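Local atomic coordinates of branched-chain-amino-acid aminotransferase (PDB entry 6JIF), a protein that catalyses the reversible, pyridoxal-5'-phosphate-dependent transfer of the amino group between branched-chain amino acids and 2-oxoglutarate. Residues T236-V241 against D292-F297; S271-A276 against V284-V289; K125-A130 against F167-I172. All coordinates share one frame; numbering follows the deposited sequence.

Contact 1 of 3, residues T236-V241 against D292-F297. With PLP (pyridoxal-5'-phosphate), chain D.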
ATOM      1  N   THR B 236     -15.466  -1.246 -17.183  1.00 14.67           N
ATOM      2  CA  THR B 236     -16.789  -0.914 -17.705  1.00 17.66           C
ATOM      3  C   THR B 236     -17.747  -0.334 -16.674  1.00 13.84           C
ATOM      4  O   THR B 236     -18.823   0.133 -17.068  1.00 15.73           O
ATOM      5  CB  THR B 236     -17.438  -2.149 -18.354  1.00 15.36           C
ATOM      6  OG1 THR B 236     -17.591  -3.202 -17.395  1.00 15.54           O
ATOM      7  CG2 THR B 236     -16.602  -2.585 -19.551  1.00 19.53           C
ATOM      8  N   LYS B 237     -17.398  -0.358 -15.387  1.00 13.34           N
ATOM      9  CA  LYS B 237     -18.329  -0.002 -14.308  1.00 13.74           C
ATOM     10  C   LYS B 237     -17.665   0.954 -13.326  1.00 12.39           C
ATOM     11  O   LYS B 237     -16.506   0.768 -12.970  1.00 15.95           O
ATOM     12  CB  LYS B 237     -18.794  -1.296 -13.565  1.00 17.18           C
ATOM     13  CG  LYS B 237     -19.694  -2.189 -14.390  1.00 14.49           C
ATOM     14  CD  LYS B 237     -19.824  -3.622 -13.788  1.00 18.55           C
ATOM     15  CE  LYS B 237     -18.510  -4.363 -13.856  1.00 21.39           C
ATOM     16  NZ  LYS B 237     -18.632  -5.874 -13.661  1.00 22.64           N
ATOM     17  N   ILE B 238     -18.390   1.984 -12.880  1.00 14.33           N
ATOM     18  CA  ILE B 238     -17.836   2.909 -11.887  1.00 15.48           C
ATOM     19  C   ILE B 238     -17.678   2.221 -10.543  1.00 14.22           C
ATOM     20  O   ILE B 238     -18.576   1.512 -10.080  1.00 16.65           O
ATOM     21  CB  ILE B 238     -18.766   4.124 -11.741  1.00 16.27           C
ATOM     22  CG1 ILE B 238     -18.766   4.891 -13.060  1.00 13.32           C
ATOM     23  CG2 ILE B 238     -18.334   5.052 -10.565  1.00 14.06           C
ATOM     24  CD1 ILE B 238     -19.778   6.041 -13.112  1.00 12.35           C
ATOM     25  N   GLU B 239     -16.547   2.459  -9.892  1.00 12.89           N
ATOM     26  CA  GLU B 239     -16.308   1.966  -8.538  1.00 15.08           C
ATOM     27  C   GLU B 239     -16.128   3.067  -7.510  1.00 17.74           C
ATOM     28  O   GLU B 239     -16.758   3.009  -6.458  1.00 19.89           O
ATOM     29  CB  GLU B 239     -15.099   1.056  -8.527  1.00 15.91           C
ATOM     30  CG  GLU B 239     -15.318  -0.184  -9.358  1.00 23.51           C
ATOM     31  CD  GLU B 239     -14.831  -1.447  -8.640  1.00 25.55           C
ATOM     32  OE1 GLU B 239     -13.876  -1.330  -7.827  1.00 23.85           O
ATOM     33  OE2 GLU B 239     -15.425  -2.535  -8.896  1.00 23.35           O
ATOM     34  N   GLU B 240     -15.285   4.080  -7.780  1.00 13.83           N
ATOM     35  CA  GLU B 240     -14.987   5.079  -6.757  1.00 16.78           C
ATOM     36  C   GLU B 240     -14.730   6.419  -7.411  1.00 14.71           C
ATOM     37  O   GLU B 240     -14.204   6.495  -8.522  1.00 14.05           O
ATOM     38  CB  GLU B 240     -13.741   4.768  -5.897  1.00 20.44           C
ATOM     39  CG  GLU B 240     -13.782   3.455  -5.135  1.00 27.44           C
ATOM     40  CD  GLU B 240     -14.550   3.561  -3.844  1.00 33.86           C
ATOM     41  OE1 GLU B 240     -15.137   4.645  -3.566  1.00 35.78           O
ATOM     42  OE2 GLU B 240     -14.540   2.574  -3.089  1.00 36.43           O
ATOM     43  N   VAL B 241     -15.018   7.486  -6.660  1.00 11.44           N
ATOM     44  CA  VAL B 241     -14.776   8.860  -7.152  1.00 11.53           C
ATOM     45  C   VAL B 241     -13.680   9.411  -6.256  1.00 18.05           C
ATOM     46  O   VAL B 241     -13.963   9.802  -5.113  1.00 20.21           O
ATOM     47  CB  VAL B 241     -16.044   9.717  -7.089  1.00 16.51           C
ATOM     48  CG1 VAL B 241     -15.793  11.187  -7.583  1.00 18.21           C
ATOM     49  CG2 VAL B 241     -17.183   9.071  -7.874  1.00 15.74           C
ATOM     50  N   ASP B 292     -20.870   3.435 -19.782  1.00 17.86           N
ATOM     51  CA  ASP B 292     -21.518   3.755 -21.050  1.00 19.31           C
ATOM     52  C   ASP B 292     -23.007   4.113 -20.863  1.00 19.77           C
ATOM     53  O   ASP B 292     -23.692   4.404 -21.850  1.00 20.88           O
ATOM     54  CB  ASP B 292     -21.372   2.588 -22.047  1.00 19.92           C
ATOM     55  CG  ASP B 292     -21.897   1.218 -21.480  1.00 27.29           C
ATOM     56  OD1 ASP B 292     -21.271   0.686 -20.488  1.00 40.53           O
ATOM     57  OD2 ASP B 292     -22.892   0.661 -22.065  1.00 32.22           O
ATOM     58  N   LYS B 293     -23.499   4.204 -19.643  1.00 18.98           N
ATOM     59  CA  LYS B 293     -24.911   4.527 -19.390  1.00 19.53           C
ATOM     60  C   LYS B 293     -25.071   5.681 -18.424  1.00 18.38           C
ATOM     61  O   LYS B 293     -25.990   5.670 -17.595  1.00 16.59           O
ATOM     62  CB  LYS B 293     -25.668   3.283 -18.893  1.00 21.87           C
ATOM     63  CG  LYS B 293     -25.731   2.145 -19.952  1.00 18.58           C
ATOM     64  CD  LYS B 293     -26.474   2.527 -21.202  1.00 22.49           C
ATOM     65  CE  LYS B 293     -27.939   2.816 -21.004  1.00 23.07           C
ATOM     66  NZ  LYS B 293     -28.691   1.648 -20.531  1.00 17.81           N
ATOM     67  N   LEU B 294     -24.193   6.717 -18.507  1.00 15.86           N
ATOM     68  CA  LEU B 294     -24.343   7.840 -17.576  1.00 17.34           C
ATOM     69  C   LEU B 294     -25.678   8.543 -17.754  1.00 18.75           C
ATOM     70  O   LEU B 294     -26.172   9.165 -16.814  1.00 20.05           O
ATOM     71  CB  LEU B 294     -23.208   8.858 -17.763  1.00 14.27           C
ATOM     72  CG  LEU B 294     -21.851   8.230 -17.425  1.00 14.99           C
ATOM     73  CD1 LEU B 294     -20.794   9.324 -17.449  1.00 21.43           C
ATOM     74  CD2 LEU B 294     -21.916   7.646 -16.080  1.00 17.26           C
ATOM     75  N   SER B 295     -26.278   8.428 -18.935  1.00 19.73           N
ATOM     76  CA  SER B 295     -27.581   9.023 -19.160  1.00 22.18           C
ATOM     77  C   SER B 295     -28.678   8.460 -18.259  1.00 23.30           C
ATOM     78  O   SER B 295     -29.759   9.063 -18.178  1.00 21.38           O
ATOM     79  CB  SER B 295     -27.927   8.854 -20.618  1.00 27.59           C
ATOM     80  OG  SER B 295     -27.210   9.855 -21.327  1.00 37.40           O
ATOM     81  N   ASP B 296     -28.424   7.353 -17.545  1.00 16.08           N
ATOM     82  CA  ASP B 296     -29.383   6.855 -16.560  1.00 15.86           C
ATOM     83  C   ASP B 296     -29.674   7.842 -15.427  1.00 22.54           C
ATOM     84  O   ASP B 296     -30.709   7.693 -14.763  1.00 18.50           O
ATOM     85  CB  ASP B 296     -28.854   5.614 -15.831  1.00 19.60           C
ATOM     86  CG  ASP B 296     -28.709   4.388 -16.717  1.00 22.74           C
ATOM     87  OD1 ASP B 296     -29.129   4.400 -17.892  1.00 19.42           O
ATOM     88  OD2 ASP B 296     -28.146   3.403 -16.182  1.00 22.09           O
ATOM     89  N   PHE B 297     -28.772   8.785 -15.131  1.00 16.81           N
ATOM     90  CA  PHE B 297     -28.851   9.579 -13.901  1.00 16.99           C
ATOM     91  C   PHE B 297     -29.201  11.016 -14.234  1.00 17.90           C
ATOM     92  O   PHE B 297     -28.607  11.589 -15.145  1.00 19.76           O
ATOM     93  CB  PHE B 297     -27.510   9.518 -13.163  1.00 14.04           C
ATOM     94  CG  PHE B 297     -27.115   8.115 -12.836  1.00 15.13           C
ATOM     95  CD1 PHE B 297     -27.943   7.329 -12.051  1.00 15.18           C
ATOM     96  CD2 PHE B 297     -25.960   7.558 -13.391  1.00 14.06           C
ATOM     97  CE1 PHE B 297     -27.634   6.000 -11.768  1.00 15.00           C
ATOM     98  CE2 PHE B 297     -25.612   6.236 -13.109  1.00 16.68           C
ATOM     99  CZ  PHE B 297     -26.475   5.446 -12.301  1.00 14.73           C
TER
HETATM  100  N1  PLP D 401     -14.171   5.465  -1.046  1.00 18.12           N
HETATM  101  C2  PLP D 401     -12.859   5.269  -0.739  1.00 21.86           C
HETATM  102  C2A PLP D 401     -11.994   4.685  -1.811  1.00 21.89           C
HETATM  103  C3  PLP D 401     -12.377   5.548   0.541  1.00 26.89           C
HETATM  104  O3  PLP D 401     -11.066   5.290   0.843  1.00 27.39           O
HETATM  105  C4  PLP D 401     -13.253   6.090   1.517  1.00 26.24           C
HETATM  106  C4A PLP D 401     -12.831   6.222   2.969  1.00 21.50           C
HETATM  107  C5  PLP D 401     -14.593   6.294   1.135  1.00 21.81           C
HETATM  108  C6  PLP D 401     -15.014   5.963  -0.118  1.00 23.87           C
HETATM  109  C5A PLP D 401     -15.635   6.923   2.005  1.00 22.42           C
HETATM  110  O4P PLP D 401     -15.749   6.261   3.208  1.00 20.87           O
HETATM  111  P   PLP D 401     -16.459   7.011   4.424  1.00 18.33           P
HETATM  112  O1P PLP D 401     -17.833   7.475   4.002  1.00 17.61           O
HETATM  113  O2P PLP D 401     -16.560   5.886   5.465  1.00 15.20           O
HETATM  114  O3P PLP D 401     -15.647   8.213   4.893  1.00 20.47           O

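Contact 2 of 3, residues S271-A276 against V284-V289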
ATOM      1  N   SER B 271     -24.957   5.548   5.507  1.00 13.87           N
ATOM      2  CA  SER B 271     -25.860   6.487   6.144  1.00 15.26           C
ATOM      3  C   SER B 271     -26.865   7.041   5.152  1.00 15.01           C
ATOM      4  O   SER B 271     -28.049   7.195   5.470  1.00 15.21           O
ATOM      5  CB  SER B 271     -25.036   7.599   6.804  1.00 15.83           C
ATOM      6  OG  SER B 271     -24.240   7.058   7.878  1.00 14.72           O
ATOM      7  N   LEU B 272     -26.395   7.432   3.959  1.00 12.52           N
ATOM      8  CA  LEU B 272     -27.310   7.931   2.930  1.00 13.22           C
ATOM      9  C   LEU B 272     -28.281   6.840   2.491  1.00 16.83           C
ATOM     10  O   LEU B 272     -29.461   7.115   2.252  1.00 15.84           O
ATOM     11  CB  LEU B 272     -26.497   8.461   1.730  1.00 12.16           C
ATOM     12  CG  LEU B 272     -25.673   9.725   2.012  1.00 15.78           C
ATOM     13  CD1 LEU B 272     -24.821  10.150   0.823  1.00 18.09           C
ATOM     14  CD2 LEU B 272     -26.654  10.873   2.383  1.00 16.43           C
ATOM     15  N   ILE B 273     -27.815   5.591   2.366  1.00 14.59           N
ATOM     16  CA  ILE B 273     -28.728   4.503   1.995  1.00 17.71           C
ATOM     17  C   ILE B 273     -29.827   4.369   3.034  1.00 17.54           C
ATOM     18  O   ILE B 273     -31.013   4.256   2.697  1.00 14.24           O
ATOM     19  CB  ILE B 273     -27.960   3.182   1.775  1.00 16.22           C
ATOM     20  CG1 ILE B 273     -27.168   3.254   0.460  1.00 17.76           C
ATOM     21  CG2 ILE B 273     -28.911   1.963   1.761  1.00 16.10           C
ATOM     22  CD1 ILE B 273     -26.126   2.154   0.271  1.00 16.63           C
ATOM     23  N   GLU B 274     -29.444   4.397   4.321  1.00 18.75           N
ATOM     24  CA  GLU B 274     -30.424   4.233   5.394  1.00 15.20           C
ATOM     25  C   GLU B 274     -31.367   5.432   5.473  1.00 17.40           C
ATOM     26  O   GLU B 274     -32.572   5.264   5.676  1.00 16.73           O
ATOM     27  CB  GLU B 274     -29.694   3.976   6.721  1.00 15.00           C
ATOM     28  CG  GLU B 274     -29.177   2.491   6.704  1.00 19.41           C
ATOM     29  CD  GLU B 274     -28.141   2.025   7.754  1.00 25.59           C
ATOM     30  OE1 GLU B 274     -27.309   2.803   8.259  1.00 26.39           O
ATOM     31  OE2 GLU B 274     -28.126   0.785   8.004  1.00 30.73           O
ATOM     32  N   LEU B 275     -30.855   6.656   5.285  1.00 15.49           N
ATOM     33  CA  LEU B 275     -31.748   7.810   5.355  1.00 18.60           C
ATOM     34  C   LEU B 275     -32.666   7.843   4.146  1.00 17.76           C
ATOM     35  O   LEU B 275     -33.839   8.165   4.270  1.00 18.45           O
ATOM     36  CB  LEU B 275     -30.968   9.120   5.460  1.00 15.19           C
ATOM     37  CG  LEU B 275     -30.233   9.304   6.792  1.00 18.24           C
ATOM     38  CD1 LEU B 275     -29.251  10.466   6.622  1.00 20.23           C
ATOM     39  CD2 LEU B 275     -31.209   9.550   7.967  1.00 17.16           C
ATOM     40  N   ALA B 276     -32.137   7.496   2.966  1.00 17.21           N
ATOM     41  CA  ALA B 276     -32.958   7.418   1.771  1.00 17.80           C
ATOM     42  C   ALA B 276     -34.110   6.453   1.983  1.00 18.40           C
ATOM     43  O   ALA B 276     -35.253   6.764   1.656  1.00 19.81           O
ATOM     44  CB  ALA B 276     -32.086   6.951   0.569  1.00 16.24           C
ATOM     45  N   VAL B 284     -33.444   2.354  -3.095  1.00 18.46           N
ATOM     46  CA  VAL B 284     -31.996   2.236  -3.249  1.00 18.17           C
ATOM     47  C   VAL B 284     -31.690   1.035  -4.115  1.00 16.64           C
ATOM     48  O   VAL B 284     -32.328  -0.010  -3.968  1.00 17.46           O
ATOM     49  CB  VAL B 284     -31.306   2.112  -1.877  1.00 20.17           C
ATOM     50  CG1 VAL B 284     -29.814   1.721  -2.091  1.00 15.34           C
ATOM     51  CG2 VAL B 284     -31.387   3.428  -1.216  1.00 14.49           C
ATOM     52  N   VAL B 285     -30.753   1.201  -5.045  1.00 18.03           N
ATOM     53  CA  VAL B 285     -30.175   0.100  -5.819  1.00 19.26           C
ATOM     54  C   VAL B 285     -28.669   0.051  -5.574  1.00 19.04           C
ATOM     55  O   VAL B 285     -27.965   1.039  -5.807  1.00 19.54           O
ATOM     56  CB  VAL B 285     -30.451   0.268  -7.321  1.00 20.10           C
ATOM     57  CG1 VAL B 285     -29.824  -0.885  -8.059  1.00 25.04           C
ATOM     58  CG2 VAL B 285     -31.964   0.388  -7.606  1.00 23.86           C
ATOM     59  N   GLU B 286     -28.168  -1.109  -5.139  1.00 18.16           N
ATOM     60  CA  GLU B 286     -26.738  -1.369  -5.055  1.00 18.93           C
ATOM     61  C   GLU B 286     -26.377  -2.366  -6.143  1.00 19.16           C
ATOM     62  O   GLU B 286     -26.810  -3.517  -6.109  1.00 21.87           O
ATOM     63  CB  GLU B 286     -26.346  -1.884  -3.683  1.00 20.88           C
ATOM     64  CG  GLU B 286     -26.636  -0.898  -2.585  1.00 24.62           C
ATOM     65  CD  GLU B 286     -26.210  -1.474  -1.255  1.00 36.50           C
ATOM     66  OE1 GLU B 286     -25.006  -1.830  -1.134  1.00 42.44           O
ATOM     67  OE2 GLU B 286     -27.075  -1.614  -0.365  1.00 33.39           O
ATOM     68  N   GLY B 287     -25.638  -1.918  -7.143  1.00 19.40           N
ATOM     69  CA  GLY B 287     -25.426  -2.837  -8.249  1.00 19.72           C
ATOM     70  C   GLY B 287     -24.373  -2.364  -9.238  1.00 22.04           C
ATOM     71  O   GLY B 287     -23.432  -1.682  -8.837  1.00 20.78           O
ATOM     72  N   ASP B 288     -24.515  -2.697 -10.513  1.00 23.27           N
ATOM     73  CA  ASP B 288     -23.520  -2.344 -11.534  1.00 16.24           C
ATOM     74  C   ASP B 288     -23.903  -1.000 -12.136  1.00 19.53           C
ATOM     75  O   ASP B 288     -25.034  -0.822 -12.611  1.00 18.56           O
ATOM     76  CB  ASP B 288     -23.470  -3.385 -12.643  1.00 15.88           C
ATOM     77  CG  ASP B 288     -22.861  -4.699 -12.201  1.00 24.11           C
ATOM     78  OD1 ASP B 288     -22.107  -4.705 -11.197  1.00 20.69           O
ATOM     79  OD2 ASP B 288     -23.097  -5.719 -12.905  1.00 25.90           O
ATOM     80  N   VAL B 289     -22.964  -0.066 -12.123  1.00 15.88           N
ATOM     81  CA  VAL B 289     -23.140   1.281 -12.661  1.00 15.06           C
ATOM     82  C   VAL B 289     -22.256   1.361 -13.913  1.00 17.17           C
ATOM     83  O   VAL B 289     -21.044   1.581 -13.837  1.00 16.07           O
ATOM     84  CB  VAL B 289     -22.786   2.350 -11.618  1.00 12.52           C
ATOM     85  CG1 VAL B 289     -22.935   3.769 -12.206  1.00 15.32           C
ATOM     86  CG2 VAL B 289     -23.744   2.286 -10.304  1.00 18.47           C
TER

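Contact 3 of 3, residues K125-A130 against F167-I172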
ATOM      1  N   LYS B 125     -13.876   8.911  22.207  1.00 22.01           N
ATOM      2  CA  LYS B 125     -14.519   9.853  23.125  1.00 19.13           C
ATOM      3  C   LYS B 125     -13.496  10.569  23.997  1.00 22.60           C
ATOM      4  O   LYS B 125     -13.595  11.779  24.205  1.00 17.14           O
ATOM      5  CB  LYS B 125     -15.558   9.142  24.004  1.00 21.36           C
ATOM      6  CG  LYS B 125     -16.774   8.644  23.236  1.00 18.16           C
ATOM      7  CD  LYS B 125     -17.728   7.916  24.129  1.00 19.36           C
ATOM      8  CE  LYS B 125     -18.556   8.878  24.959  1.00 21.05           C
ATOM      9  NZ  LYS B 125     -19.303   8.021  25.886  1.00 28.02           N
ATOM     10  N   ALA B 126     -12.476   9.858  24.463  1.00 18.65           N
ATOM     11  CA  ALA B 126     -11.448  10.501  25.278  1.00 17.70           C
ATOM     12  C   ALA B 126     -10.684  11.545  24.474  1.00 19.61           C
ATOM     13  O   ALA B 126     -10.362  12.611  24.992  1.00 19.18           O
ATOM     14  CB  ALA B 126     -10.482   9.443  25.837  1.00 20.41           C
ATOM     15  N   VAL B 127     -10.400  11.256  23.196  1.00 16.75           N
ATOM     16  CA  VAL B 127      -9.731  12.268  22.359  1.00 17.47           C
ATOM     17  C   VAL B 127     -10.612  13.507  22.159  1.00 21.09           C
ATOM     18  O   VAL B 127     -10.141  14.662  22.259  1.00 20.42           O
ATOM     19  CB  VAL B 127      -9.325  11.633  21.020  1.00 22.14           C
ATOM     20  CG1 VAL B 127      -8.860  12.711  20.016  1.00 27.37           C
ATOM     21  CG2 VAL B 127      -8.217  10.635  21.247  1.00 20.46           C
ATOM     22  N   VAL B 128     -11.914  13.299  21.899  1.00 18.01           N
ATOM     23  CA  VAL B 128     -12.804  14.455  21.802  1.00 20.37           C
ATOM     24  C   VAL B 128     -12.800  15.241  23.125  1.00 18.53           C
ATOM     25  O   VAL B 128     -12.631  16.479  23.154  1.00 18.57           O
ATOM     26  CB  VAL B 128     -14.221  14.014  21.379  1.00 19.67           C
ATOM     27  CG1 VAL B 128     -15.152  15.213  21.216  1.00 17.43           C
ATOM     28  CG2 VAL B 128     -14.176  13.343  20.024  1.00 22.61           C
ATOM     29  N   ARG B 129     -12.937  14.537  24.261  1.00 22.58           N
ATOM     30  CA  ARG B 129     -12.989  15.260  25.528  1.00 18.99           C
ATOM     31  C   ARG B 129     -11.728  16.078  25.772  1.00 21.20           C
ATOM     32  O   ARG B 129     -11.787  17.169  26.354  1.00 25.74           O
ATOM     33  CB  ARG B 129     -13.210  14.288  26.703  1.00 22.24           C
ATOM     34  CG  ARG B 129     -14.592  13.736  26.780  1.00 19.35           C
ATOM     35  CD  ARG B 129     -14.794  13.077  28.154  1.00 20.25           C
ATOM     36  NE  ARG B 129     -13.774  12.063  28.462  1.00 22.76           N
ATOM     37  CZ  ARG B 129     -13.868  10.790  28.103  1.00 21.80           C
ATOM     38  NH1 ARG B 129     -14.927  10.384  27.409  1.00 21.84           N
ATOM     39  NH2 ARG B 129     -12.894   9.926  28.412  1.00 26.66           N
ATOM     40  N   ALA B 130     -10.586  15.555  25.388  1.00 19.28           N
ATOM     41  CA  ALA B 130      -9.301  16.202  25.647  1.00 27.10           C
ATOM     42  C   ALA B 130      -9.035  17.370  24.735  1.00 23.74           C
ATOM     43  O   ALA B 130      -8.080  18.137  24.974  1.00 22.74           O
ATOM     44  CB  ALA B 130      -8.161  15.197  25.469  1.00 21.46           C
ATOM     45  N   PHE B 167      -1.799   1.638  17.978  1.00 18.21           N
ATOM     46  CA  PHE B 167      -3.136   2.160  17.686  1.00 20.55           C
ATOM     47  C   PHE B 167      -3.149   3.598  18.205  1.00 14.28           C
ATOM     48  O   PHE B 167      -2.814   3.841  19.355  1.00 16.67           O
ATOM     49  CB  PHE B 167      -4.213   1.302  18.369  1.00 19.24           C
ATOM     50  CG  PHE B 167      -5.574   1.919  18.315  1.00 15.03           C
ATOM     51  CD1 PHE B 167      -6.042   2.462  17.124  1.00 13.31           C
ATOM     52  CD2 PHE B 167      -6.360   1.987  19.454  1.00 23.45           C
ATOM     53  CE1 PHE B 167      -7.309   3.071  17.061  1.00 19.90           C
ATOM     54  CE2 PHE B 167      -7.637   2.582  19.418  1.00 23.74           C
ATOM     55  CZ  PHE B 167      -8.122   3.104  18.247  1.00 18.00           C
ATOM     56  N   SER B 168      -3.388   4.561  17.330  1.00 16.00           N
ATOM     57  CA  SER B 168      -3.349   5.937  17.787  1.00 17.49           C
ATOM     58  C   SER B 168      -4.526   6.696  17.164  1.00 13.71           C
ATOM     59  O   SER B 168      -5.098   6.297  16.151  1.00 18.35           O
ATOM     60  CB  SER B 168      -1.971   6.552  17.440  1.00 20.52           C
ATOM     61  OG  SER B 168      -1.835   7.925  17.760  1.00 22.72           O
ATOM     62  N   ILE B 169      -4.923   7.776  17.810  1.00 15.27           N
ATOM     63  CA  ILE B 169      -5.988   8.619  17.267  1.00 13.77           C
ATOM     64  C   ILE B 169      -5.570  10.067  17.502  1.00 17.91           C
ATOM     65  O   ILE B 169      -5.414  10.489  18.654  1.00 19.40           O
ATOM     66  CB  ILE B 169      -7.383   8.377  17.904  1.00 21.06           C
ATOM     67  CG1 ILE B 169      -7.698   6.874  18.034  1.00 16.40           C
ATOM     68  CG2 ILE B 169      -8.508   9.208  17.187  1.00 16.83           C
ATOM     69  CD1 ILE B 169      -8.893   6.585  18.886  1.00 23.93           C
ATOM     70  N   PHE B 170      -5.458  10.844  16.421  1.00 16.86           N
ATOM     71  CA  PHE B 170      -5.333  12.285  16.614  1.00 18.58           C
ATOM     72  C   PHE B 170      -6.563  12.967  16.023  1.00 19.59           C
ATOM     73  O   PHE B 170      -7.378  12.343  15.349  1.00 17.20           O
ATOM     74  CB  PHE B 170      -4.013  12.843  16.030  1.00 15.18           C
ATOM     75  CG  PHE B 170      -3.849  12.704  14.552  1.00 17.91           C
ATOM     76  CD1 PHE B 170      -4.347  13.687  13.687  1.00 16.32           C
ATOM     77  CD2 PHE B 170      -3.095  11.651  14.010  1.00 17.18           C
ATOM     78  CE1 PHE B 170      -4.174  13.600  12.307  1.00 18.90           C
ATOM     79  CE2 PHE B 170      -2.947  11.577  12.609  1.00 18.42           C
ATOM     80  CZ  PHE B 170      -3.497  12.552  11.768  1.00 17.20           C
ATOM     81  N   CYS B 171      -6.743  14.245  16.347  1.00 21.38           N
ATOM     82  CA  CYS B 171      -7.879  14.994  15.823  1.00 17.00           C
ATOM     83  C   CYS B 171      -7.404  16.329  15.260  1.00 15.80           C
ATOM     84  O   CYS B 171      -6.299  16.810  15.546  1.00 19.11           O
ATOM     85  CB  CYS B 171      -8.977  15.193  16.899  1.00 21.39           C
ATOM     86  SG  CYS B 171      -8.577  16.277  18.264  1.00 22.14           S
ATOM     87  N   ILE B 172      -8.249  16.909  14.425  1.00 17.09           N
ATOM     88  CA  ILE B 172      -7.991  18.242  13.832  1.00 19.20           C
ATOM     89  C   ILE B 172      -9.319  18.958  13.651  1.00 23.96           C
ATOM     90  O   ILE B 172     -10.313  18.312  13.307  1.00 22.44           O
ATOM     91  CB  ILE B 172      -7.267  18.158  12.467  1.00 22.26           C
ATOM     92  CG1 ILE B 172      -8.019  17.229  11.502  1.00 24.09           C
ATOM     93  CG2 ILE B 172      -5.848  17.687  12.619  1.00 24.29           C
ATOM     94  CD1 ILE B 172      -7.553  17.452  10.094  1.00 30.10           C
TER

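Contact 1 of 3, residues T236-V241 against D292-F297
In the cofactor-binding part of this fold type IV aminotransferase, strand 238-241 meets the 3-10 turn 294-296 through Ile238 and Leu294, while Glu240, farther along the strand, reaches the pyridoxal-5'-phosphate. The Ile238 CD1 methyl lies 4.0 Å from CD2 of Leu294, the two side chains crossing at about a right angle. CG1 of Ile238 stands anti to the carbonyl carbon (chi1 -65°) and CD1 continues in an extended arm (chi2 173°), which carries the terminal methyl across to the leucine. Phe246 and Ile228, from neighbouring strands, also pack on Ile238. Nearer the surface, Thr236 O and Asp292 OD1 are 4.2 Å apart, two oxygens that do not bond to each other. The 3-10 turn is held by its own backbone, with Phe297 N bonded to Leu294 O at 3.1 Å.

A classic beta bulge sets the successive residues Glu239 and Glu240 opposite Tyr229 of strand 227-230. Glu240, its chain bent at chi2 (-82°), places OE1 2.8 Å from N1 of the cofactor. Its second oxygen, OE2, accepts a hydrogen bond from the backbone N of Leu264; with both oxygens engaged, the carboxylate is probably held against rotation. Arg194 is a long, weak ion-pair partner of OE2. A carboxylate so close to the pyridine nitrogen is consistent with a protonated N1, the state that strengthens the ring as an electron sink in transamination, whereas the Ile238-Leu294 contact is purely apolar.

Contact 2 of 3, residues S271-A276 against V284-V289
The axes of helical segment 271-276 and strand 284-287 run at 145° to each other and come within 9.7 Å, the nearest CA atoms being those of Ile273 and Val284. Helix 267-278 and this strand are the second and third elements of a beta-alpha-beta unit that begins with strand 255-258, which pairs in parallel with 284-287. The helix packs on this part of the sheet through Ile273 and Ala276, and the joint is mainly apolar.

Ile273 and Val284 cross at about a right angle. Both branches of the isoleucine rest on one methyl of the valine: CG1 and CG2 of Ile273 each lie 4.0 Å from Val284 CG1. The other valine methyl, CG2, turns to the next part of the helix and meets Ala276 CB at 4.0 Å. With Val284 CG1 anti to the backbone N (chi1 169°), CG1 faces Ile273 and CG2 sits between Ile273 and Ala276.

The terminal methyl of Ile273 lies against the carboxylate group of Glu286. Phe255 and Thr257 of the first strand also pack on Ile273. Substituting an alanine for Ile273 would probably open a gap beside Val284 CG1 and deprive the Glu286 carboxylate of the methyl that lies on it. In that last contact, CD1 of Ile273 is 3.9 Å from both CD and OE2 of Glu286.

Contact 3 of 3, residues K125-A130 against F167-I172
Val127 holds CG1 anti to its own nitrogen (chi1 170°), with CG2 anti to the carbonyl carbon, and this setting places its two methyls against different residues of strand 164-174. On the strand, Cys171 SG is placed between the backbone N and the carbonyl carbon (chi1 69°), which brings it against Val127 CG1. The contact is helix-on-sheet packing, helix 117-130 lying against an antiparallel sheet, and the CA atoms of Val127 and Phe170 approach to 7.2 Å.

Val127 is the helix residue that carries the contact, its side chain lying between Ile169 and Cys171, two residues apart and on the same face. Phe170, between them in sequence, points away; its ring makes an edge-to-face contact with Tyr35, and Phe170 also packs on Glu66 of the second subunit. One side of the sheet thus receives the helix, while Phe170, on the other face, meets the dimer partner.

Leu56 and Tyr42, from strands 50-57 and 41-47, add further carbon around Val127. Within the contact, Val127 CG1 lies 4.0 Å from Cys171 SG. The second methyl lies against backbone as well as side chain: Val127 CG2 is 3.8 Å from Ile169 O and 4.1 Å from Ile169 CB.

Contacts 1 and 2 both reach the same mixed sheet, their centres 14 Å apart, and contact 2 falls within the chain between the two segments of contact 1. They touch directly: Ile238 N lies 2.9 Å from Val289 O, a probable hydrogen bond, and Phe297 CE2 packs 3.8 Å from Val289 CG1. Of the three, contact 1 holds a residue of the cofactor pocket, Glu240; in contact 2 the side chain of Ile273 is about 11 Å from the cofactor. Contact 3 lies earlier in the chain, in the separate antiparallel sheet on the opposite side of the chain's centre, its nearest atoms about 18 Å from contact 1 and about 17 Å from contact 2.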